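PDB 2BHV: COMB10 from Helicobacter pylori, which probably serves as a periplasmic core component of the Com type IV secretion system, in the manner of VirB10. Local coordinates for residues G62-V68 / S86-Y92; M119-A123 / L138-N142. All blocks are in the same frame, centred on the assembly; numbering follows the deposited sequence.

Contact 1: G62-V68 / S86-Y92; sequences GKVIAQV and SKVIGYY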
ATOM      1  N   GLY A  62     -10.390  -0.372  23.040  1.00 46.85           N
ATOM      2  CA  GLY A  62     -10.597   0.042  24.427  1.00 46.47           C
ATOM      3  C   GLY A  62     -11.619   1.134  24.644  1.00 46.46           C
ATOM      4  O   GLY A  62     -12.592   1.241  23.900  1.00 46.54           O
ATOM      5  N   LYS A  63     -11.379   1.951  25.672  1.00 46.41           N
ATOM      6  CA  LYS A  63     -12.279   3.038  26.086  1.00 46.32           C
ATOM      7  C   LYS A  63     -11.695   4.435  25.786  1.00 46.34           C
ATOM      8  O   LYS A  63     -10.484   4.650  25.861  1.00 46.54           O
ATOM      9  CB  LYS A  63     -12.601   2.903  27.581  1.00 46.16           C
ATOM     10  CG  LYS A  63     -13.577   3.939  28.136  1.00 46.31           C
ATOM     11  CD  LYS A  63     -14.065   3.595  29.557  1.00 46.52           C
ATOM     12  CE  LYS A  63     -13.157   4.188  30.649  1.00 46.86           C
ATOM     13  NZ  LYS A  63     -13.831   4.226  31.980  1.00 46.27           N
ATOM     14  N   VAL A  64     -12.568   5.378  25.448  1.00 46.28           N
ATOM     15  CA  VAL A  64     -12.146   6.749  25.166  1.00 46.20           C
ATOM     16  C   VAL A  64     -13.015   7.737  25.916  1.00 46.26           C
ATOM     17  O   VAL A  64     -14.227   7.542  26.030  1.00 46.28           O
ATOM     18  CB  VAL A  64     -12.170   7.076  23.636  1.00 46.15           C
ATOM     19  CG1 VAL A  64     -13.570   6.987  23.065  1.00 46.00           C
ATOM     20  CG2 VAL A  64     -11.597   8.438  23.371  1.00 46.22           C
ATOM     21  N   ILE A  65     -12.390   8.791  26.438  1.00 46.18           N
ATOM     22  CA  ILE A  65     -13.120   9.855  27.101  1.00 45.91           C
ATOM     23  C   ILE A  65     -12.851  11.178  26.391  1.00 45.81           C
ATOM     24  O   ILE A  65     -11.704  11.568  26.195  1.00 45.88           O
ATOM     25  CB  ILE A  65     -12.734   9.964  28.581  1.00 45.98           C
ATOM     26  CG1 ILE A  65     -12.905   8.621  29.286  1.00 45.81           C
ATOM     27  CG2 ILE A  65     -13.562  11.042  29.274  1.00 46.37           C
ATOM     28  CD1 ILE A  65     -12.170   8.534  30.605  1.00 46.01           C
ATOM     29  N   ALA A  66     -13.918  11.857  25.990  1.00 45.66           N
ATOM     30  CA  ALA A  66     -13.806  13.192  25.419  1.00 45.41           C
ATOM     31  C   ALA A  66     -14.495  14.224  26.322  1.00 45.51           C
ATOM     32  O   ALA A  66     -15.324  13.886  27.175  1.00 45.36           O
ATOM     33  CB  ALA A  66     -14.397  13.219  24.049  1.00 45.24           C
ATOM     34  N   GLN A  67     -14.149  15.489  26.124  1.00 45.57           N
ATOM     35  CA  GLN A  67     -14.770  16.558  26.867  1.00 45.43           C
ATOM     36  C   GLN A  67     -15.387  17.610  25.959  1.00 45.35           C
ATOM     37  O   GLN A  67     -14.733  18.136  25.088  1.00 45.45           O
ATOM     38  CB  GLN A  67     -13.759  17.199  27.781  1.00 45.44           C
ATOM     39  CG  GLN A  67     -14.416  18.051  28.809  1.00 46.01           C
ATOM     40  CD  GLN A  67     -13.441  18.739  29.682  1.00 46.15           C
ATOM     41  OE1 GLN A  67     -13.309  19.951  29.618  1.00 45.99           O
ATOM     42  NE2 GLN A  67     -12.749  17.977  30.520  1.00 46.49           N
ATOM     43  N   VAL A  68     -16.657  17.918  26.189  1.00 45.48           N
ATOM     44  CA  VAL A  68     -17.405  18.837  25.336  1.00 45.50           C
ATOM     45  C   VAL A  68     -16.902  20.262  25.529  1.00 45.55           C
ATOM     46  O   VAL A  68     -16.688  20.701  26.655  1.00 45.63           O
ATOM     47  CB  VAL A  68     -18.919  18.747  25.601  1.00 45.44           C
ATOM     48  CG1 VAL A  68     -19.670  19.636  24.639  1.00 46.07           C
ATOM     49  CG2 VAL A  68     -19.395  17.324  25.445  1.00 44.89           C
ATOM     50  N   SER A  86     -18.890  18.717  29.880  1.00 45.89           N
ATOM     51  CA  SER A  86     -19.357  17.328  30.048  1.00 45.98           C
ATOM     52  C   SER A  86     -18.337  16.322  29.509  1.00 46.02           C
ATOM     53  O   SER A  86     -17.649  16.565  28.508  1.00 45.87           O
ATOM     54  CB  SER A  86     -20.698  17.086  29.369  1.00 45.78           C
ATOM     55  OG  SER A  86     -21.570  18.179  29.523  1.00 46.28           O
ATOM     56  N   LYS A  87     -18.233  15.195  30.191  1.00 46.01           N
ATOM     57  CA  LYS A  87     -17.429  14.104  29.704  1.00 45.97           C
ATOM     58  C   LYS A  87     -18.302  13.236  28.804  1.00 45.99           C
ATOM     59  O   LYS A  87     -19.466  12.997  29.118  1.00 45.93           O
ATOM     60  CB  LYS A  87     -16.875  13.300  30.876  1.00 45.79           C
ATOM     61  CG  LYS A  87     -15.513  13.771  31.404  1.00 46.11           C
ATOM     62  CD  LYS A  87     -15.339  15.312  31.439  1.00 46.18           C
ATOM     63  CE  LYS A  87     -14.743  15.805  32.775  1.00 46.87           C
ATOM     64  NZ  LYS A  87     -13.577  15.010  33.271  1.00 46.63           N
ATOM     65  N   VAL A  88     -17.752  12.795  27.672  1.00 45.95           N
ATOM     66  CA  VAL A  88     -18.417  11.793  26.833  1.00 45.74           C
ATOM     67  C   VAL A  88     -17.618  10.513  26.889  1.00 45.72           C
ATOM     68  O   VAL A  88     -16.417  10.513  26.618  1.00 45.83           O
ATOM     69  CB  VAL A  88     -18.540  12.227  25.348  1.00 45.70           C
ATOM     70  CG1 VAL A  88     -19.610  11.400  24.647  1.00 45.74           C
ATOM     71  CG2 VAL A  88     -18.875  13.699  25.227  1.00 45.50           C
ATOM     72  N   ILE A  89     -18.275   9.425  27.252  1.00 45.76           N
ATOM     73  CA  ILE A  89     -17.588   8.147  27.366  1.00 45.91           C
ATOM     74  C   ILE A  89     -17.943   7.272  26.177  1.00 46.00           C
ATOM     75  O   ILE A  89     -19.123   7.047  25.886  1.00 46.03           O
ATOM     76  CB  ILE A  89     -17.916   7.444  28.693  1.00 45.82           C
ATOM     77  CG1 ILE A  89     -17.500   8.327  29.863  1.00 46.04           C
ATOM     78  CG2 ILE A  89     -17.224   6.109  28.776  1.00 45.71           C
ATOM     79  CD1 ILE A  89     -18.180   7.974  31.160  1.00 47.21           C
ATOM     80  N   GLY A  90     -16.910   6.797  25.487  1.00 46.07           N
ATOM     81  CA  GLY A  90     -17.070   5.920  24.336  1.00 46.03           C
ATOM     82  C   GLY A  90     -16.209   4.666  24.389  1.00 45.99           C
ATOM     83  O   GLY A  90     -15.286   4.566  25.195  1.00 45.75           O
ATOM     84  N   TYR A  91     -16.525   3.706  23.520  1.00 46.00           N
ATOM     85  CA  TYR A  91     -15.751   2.490  23.388  1.00 45.95           C
ATOM     86  C   TYR A  91     -15.404   2.334  21.938  1.00 46.04           C
ATOM     87  O   TYR A  91     -16.232   2.566  21.080  1.00 46.06           O
ATOM     88  CB  TYR A  91     -16.550   1.298  23.897  1.00 45.88           C
ATOM     89  CG  TYR A  91     -16.930   1.450  25.339  1.00 45.86           C
ATOM     90  CD1 TYR A  91     -16.048   1.087  26.355  1.00 46.09           C
ATOM     91  CD2 TYR A  91     -18.159   1.989  25.701  1.00 46.15           C
ATOM     92  CE1 TYR A  91     -16.387   1.249  27.704  1.00 46.02           C
ATOM     93  CE2 TYR A  91     -18.509   2.155  27.043  1.00 46.33           C
ATOM     94  CZ  TYR A  91     -17.621   1.786  28.032  1.00 46.05           C
ATOM     95  OH  TYR A  91     -17.982   1.955  29.339  1.00 46.11           O
ATOM     96  N   TYR A  92     -14.163   1.968  21.668  1.00 46.27           N
ATOM     97  CA  TYR A  92     -13.658   1.949  20.312  1.00 46.61           C
ATOM     98  C   TYR A  92     -12.991   0.624  19.983  1.00 47.09           C
ATOM     99  O   TYR A  92     -12.432  -0.036  20.869  1.00 47.05           O
ATOM    100  CB  TYR A  92     -12.665   3.092  20.090  1.00 46.53           C
ATOM    101  CG  TYR A  92     -11.333   2.950  20.834  1.00 46.74           C
ATOM    102  CD1 TYR A  92     -10.261   2.241  20.270  1.00 46.31           C
ATOM    103  CD2 TYR A  92     -11.139   3.540  22.086  1.00 46.54           C
ATOM    104  CE1 TYR A  92      -9.056   2.121  20.922  1.00 46.03           C
ATOM    105  CE2 TYR A  92      -9.928   3.419  22.755  1.00 46.48           C
ATOM    106  CZ  TYR A  92      -8.887   2.709  22.163  1.00 46.67           C
ATOM    107  OH  TYR A  92      -7.674   2.576  22.820  1.00 47.01           O
TER
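Val-64 and Gly-90 exchange a pair of backbone hydrogen bonds in the middle of two antiparallel strands, and Ala-66 and Val-88 form the next such pair. Val-64 N to Gly-90 O is 2.8 Å and nearly straight at 175°; Val-68 N extends the ladder to Ser-86 O. The tight side carries Val-64, Ala-66, Val-88 and Tyr-92, and Trp-107 of strand 103-111 touches both Val-64 and Val-88. Val-68, at the end of its strand, reaches Val-88 with CG2, 3.7 Å from Val-88 CG2. Tyr-92, with CG between its backbone N and carbonyl carbon (chi1 69°), lays its ring over Gly-62, whose CA is 4.1 Å from the ring centroid in a CH-pi contact, while Lys-63 O lies at the ring edge. The other side is looser. Lys-63 runs alongside Tyr-91, Lys-63 CD to Tyr-91 CE1 3.8 Å, both pointing the same way. Gln-67 lies likewise beside Lys-87, Gln-67 CG to Lys-87 CD 3.9 Å. Between these pairs stand Ile-65 and Ile-89, with Ile-65 CG2 4.0 Å from Lys-87 CG. The strands are thus joined by main-chain hydrogen bonds, with an apolar layer on one side and long amphipathic chains around two isoleucines on the other, as suits an inner strand pair of a sheet with one more solvent-accessible face.

Contact 2: M119-A123 / L138-N142; sequences MLTNA and LIERN
Thr-121 and Arg-141 meet at the centre of a contact between a loop and a helix, a methyl in van der Waals contact with a guanidinium. CG2 of Thr-121 lies 3.7 Å from NH1 of Arg-141, and the two side chains slide past each other in opposite directions. CG2 is placed there by a chi1 of -52°, which sets the methyl anti to the backbone N and leaves OG1 beside that N. Leu-138, about one helical turn before Arg-141 and Asn-142, adds a methyl-to-carbonyl contact, its CD2 3.7 Å from the carbonyl O of Asn-122, and comes more loosely toward the Thr-121 methyl; its side chain also packs on Val-106 of strand 103-111.

Residues 138-142 belong to helix 132-146, which packs beside the large mixed sheet, and residues 119-123 lead out of the short sheet strand 117-119. Backbone bonds from Leu-120 and Thr-121 to Ser-108 hold the start of this loop against strand 103-111, so the contact joins the helix to the loop after strand 117-119.

Among the charged and polar groups, the guanidinium of Arg-141 reaches the loop backbone through a chain bent at chi2 and chi3. Arg-141 NH2 is 3.2 Å from Asn-122 O and 3.7 Å from Asn-122 CB. Arg-145 stands close to NH1 of Arg-141, two like charges near each other.

Asn-142 crosses Thr-121, with Asn-142 OD1 3.6 Å from Thr-121 OG1. That hydroxyl gives a weak hydrogen bond to Leu-120 O at 2.9 Å within its own loop, whereas Asn-142 ND2 is bonded to Pro-149 O, and Leu-151 touches both side chains.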
ATOM      1  N   MET A 119     -27.703   8.532  29.047  1.00 46.46           N
ATOM      2  CA  MET A 119     -27.476   7.292  28.294  1.00 46.67           C
ATOM      3  C   MET A 119     -27.702   7.447  26.801  1.00 46.56           C
ATOM      4  O   MET A 119     -28.688   8.047  26.371  1.00 46.64           O
ATOM      5  CB  MET A 119     -28.354   6.159  28.808  1.00 46.89           C
ATOM      6  CG  MET A 119     -27.576   5.073  29.499  1.00 47.94           C
ATOM      7  SD  MET A 119     -26.541   5.764  30.801  1.00 51.35           S
ATOM      8  CE  MET A 119     -27.784   6.334  31.988  1.00 48.14           C
ATOM      9  N   LEU A 120     -26.778   6.898  26.022  1.00 46.43           N
ATOM     10  CA  LEU A 120     -26.902   6.845  24.572  1.00 46.36           C
ATOM     11  C   LEU A 120     -26.990   5.385  24.126  1.00 46.52           C
ATOM     12  O   LEU A 120     -27.814   5.038  23.278  1.00 46.79           O
ATOM     13  CB  LEU A 120     -25.727   7.562  23.901  1.00 46.08           C
ATOM     14  CG  LEU A 120     -25.499   9.009  24.363  1.00 45.95           C
ATOM     15  CD1 LEU A 120     -24.064   9.440  24.138  1.00 45.60           C
ATOM     16  CD2 LEU A 120     -26.456   9.997  23.691  1.00 45.93           C
ATOM     17  N   THR A 121     -26.140   4.537  24.706  1.00 46.65           N
ATOM     18  CA  THR A 121     -26.167   3.094  24.475  1.00 46.82           C
ATOM     19  C   THR A 121     -25.653   2.378  25.732  1.00 47.06           C
ATOM     20  O   THR A 121     -24.568   2.687  26.230  1.00 47.25           O
ATOM     21  CB  THR A 121     -25.309   2.690  23.242  1.00 46.88           C
ATOM     22  OG1 THR A 121     -25.681   3.473  22.090  1.00 46.96           O
ATOM     23  CG2 THR A 121     -25.489   1.210  22.922  1.00 46.72           C
ATOM     24  N   ASN A 122     -26.433   1.416  26.229  1.00 47.22           N
ATOM     25  CA  ASN A 122     -26.142   0.691  27.487  1.00 47.43           C
ATOM     26  C   ASN A 122     -24.969  -0.317  27.464  1.00 47.58           C
ATOM     27  O   ASN A 122     -24.065  -0.228  26.637  1.00 47.32           O
ATOM     28  CB  ASN A 122     -27.403  -0.062  27.961  1.00 47.38           C
ATOM     29  CG  ASN A 122     -28.350   0.805  28.807  1.00 47.79           C
ATOM     30  OD1 ASN A 122     -28.264   2.047  28.811  1.00 48.11           O
ATOM     31  ND2 ASN A 122     -29.274   0.144  29.526  1.00 47.55           N
ATOM     32  N   ALA A 123     -25.092  -1.347  28.321  1.00 48.51           N
ATOM     33  CA  ALA A 123     -24.007  -2.303  28.710  1.00 48.95           C
ATOM     34  C   ALA A 123     -22.578  -1.898  28.318  1.00 49.02           C
ATOM     35  O   ALA A 123     -21.630  -2.160  29.058  1.00 49.12           O
ATOM     36  CB  ALA A 123     -24.331  -3.766  28.272  1.00 48.73           C
ATOM     37  N   LEU A 138     -22.588  -3.700  20.506  1.00 39.93           N
ATOM     38  CA  LEU A 138     -23.230  -2.407  20.652  1.00 39.37           C
ATOM     39  C   LEU A 138     -23.692  -1.944  19.280  1.00 39.46           C
ATOM     40  O   LEU A 138     -24.820  -1.465  19.123  1.00 39.10           O
ATOM     41  CB  LEU A 138     -22.288  -1.392  21.297  1.00 39.03           C
ATOM     42  CG  LEU A 138     -21.786  -1.577  22.740  1.00 37.97           C
ATOM     43  CD1 LEU A 138     -21.337  -0.238  23.248  1.00 37.74           C
ATOM     44  CD2 LEU A 138     -22.812  -2.160  23.688  1.00 36.13           C
ATOM     45  N   ILE A 139     -22.815  -2.137  18.293  1.00 39.58           N
ATOM     46  CA  ILE A 139     -23.093  -1.835  16.897  1.00 39.82           C
ATOM     47  C   ILE A 139     -24.242  -2.675  16.368  1.00 40.50           C
ATOM     48  O   ILE A 139     -25.119  -2.166  15.666  1.00 40.61           O
ATOM     49  CB  ILE A 139     -21.842  -2.044  16.029  1.00 39.54           C
ATOM     50  CG1 ILE A 139     -20.874  -0.869  16.214  1.00 39.47           C
ATOM     51  CG2 ILE A 139     -22.209  -2.174  14.565  1.00 39.36           C
ATOM     52  CD1 ILE A 139     -19.475  -1.104  15.643  1.00 38.89           C
ATOM     53  N   GLU A 140     -24.236  -3.957  16.714  1.00 41.34           N
ATOM     54  CA  GLU A 140     -25.323  -4.863  16.348  1.00 42.26           C
ATOM     55  C   GLU A 140     -26.658  -4.512  17.026  1.00 42.83           C
ATOM     56  O   GLU A 140     -27.709  -4.561  16.389  1.00 42.86           O
ATOM     57  CB  GLU A 140     -24.935  -6.306  16.654  1.00 42.20           C
ATOM     58  CG  GLU A 140     -26.060  -7.296  16.437  1.00 42.66           C
ATOM     59  CD  GLU A 140     -25.557  -8.702  16.280  1.00 43.25           C
ATOM     60  OE1 GLU A 140     -24.366  -8.941  16.557  1.00 43.55           O
ATOM     61  OE2 GLU A 140     -26.355  -9.573  15.877  1.00 43.91           O
ATOM     62  N   ARG A 141     -26.608  -4.172  18.313  1.00 43.73           N
ATOM     63  CA  ARG A 141     -27.794  -3.712  19.036  1.00 44.56           C
ATOM     64  C   ARG A 141     -28.343  -2.479  18.337  1.00 44.30           C
ATOM     65  O   ARG A 141     -29.519  -2.434  17.972  1.00 44.15           O
ATOM     66  CB  ARG A 141     -27.487  -3.406  20.521  1.00 45.12           C
ATOM     67  CG  ARG A 141     -27.572  -4.625  21.477  1.00 47.46           C
ATOM     68  CD  ARG A 141     -28.165  -4.266  22.868  1.00 51.02           C
ATOM     69  NE  ARG A 141     -27.178  -3.790  23.855  1.00 53.93           N
ATOM     70  CZ  ARG A 141     -27.038  -2.519  24.266  1.00 55.80           C
ATOM     71  NH1 ARG A 141     -27.812  -1.546  23.775  1.00 56.16           N
ATOM     72  NH2 ARG A 141     -26.116  -2.210  25.183  1.00 55.70           N
ATOM     73  N   ASN A 142     -27.468  -1.494  18.135  1.00 44.23           N
ATOM     74  CA  ASN A 142     -27.827  -0.246  17.479  1.00 44.20           C
ATOM     75  C   ASN A 142     -28.541  -0.480  16.166  1.00 44.23           C
ATOM     76  O   ASN A 142     -29.534   0.186  15.871  1.00 44.33           O
ATOM     77  CB  ASN A 142     -26.582   0.601  17.228  1.00 44.33           C
ATOM     78  CG  ASN A 142     -26.229   1.491  18.401  1.00 44.59           C
ATOM     79  OD1 ASN A 142     -27.032   1.694  19.319  1.00 45.14           O
ATOM     80  ND2 ASN A 142     -25.018   2.040  18.372  1.00 44.35           N
TER

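In the fold
Contact 1 closes before contact 2 opens along the chain, and their centres lie 14 Å apart, with nearest atoms about 5 Å apart and no touch between them. Both belong to the TrbI-like part of the protein. Strand 103-111 connects them: it pairs with strand 87-94 of contact 1 on one side and with strand 117-119 on the other, the strand that leads into the loop of contact 2, and Ser-108 on it bonds to Ile-89 as well as to Leu-120 and Thr-121. Contact 1 thus builds the interior of the mixed sheet, and contact 2 sets helix 132-146 against the loop that follows strand 117-119, within one periplasmic domain.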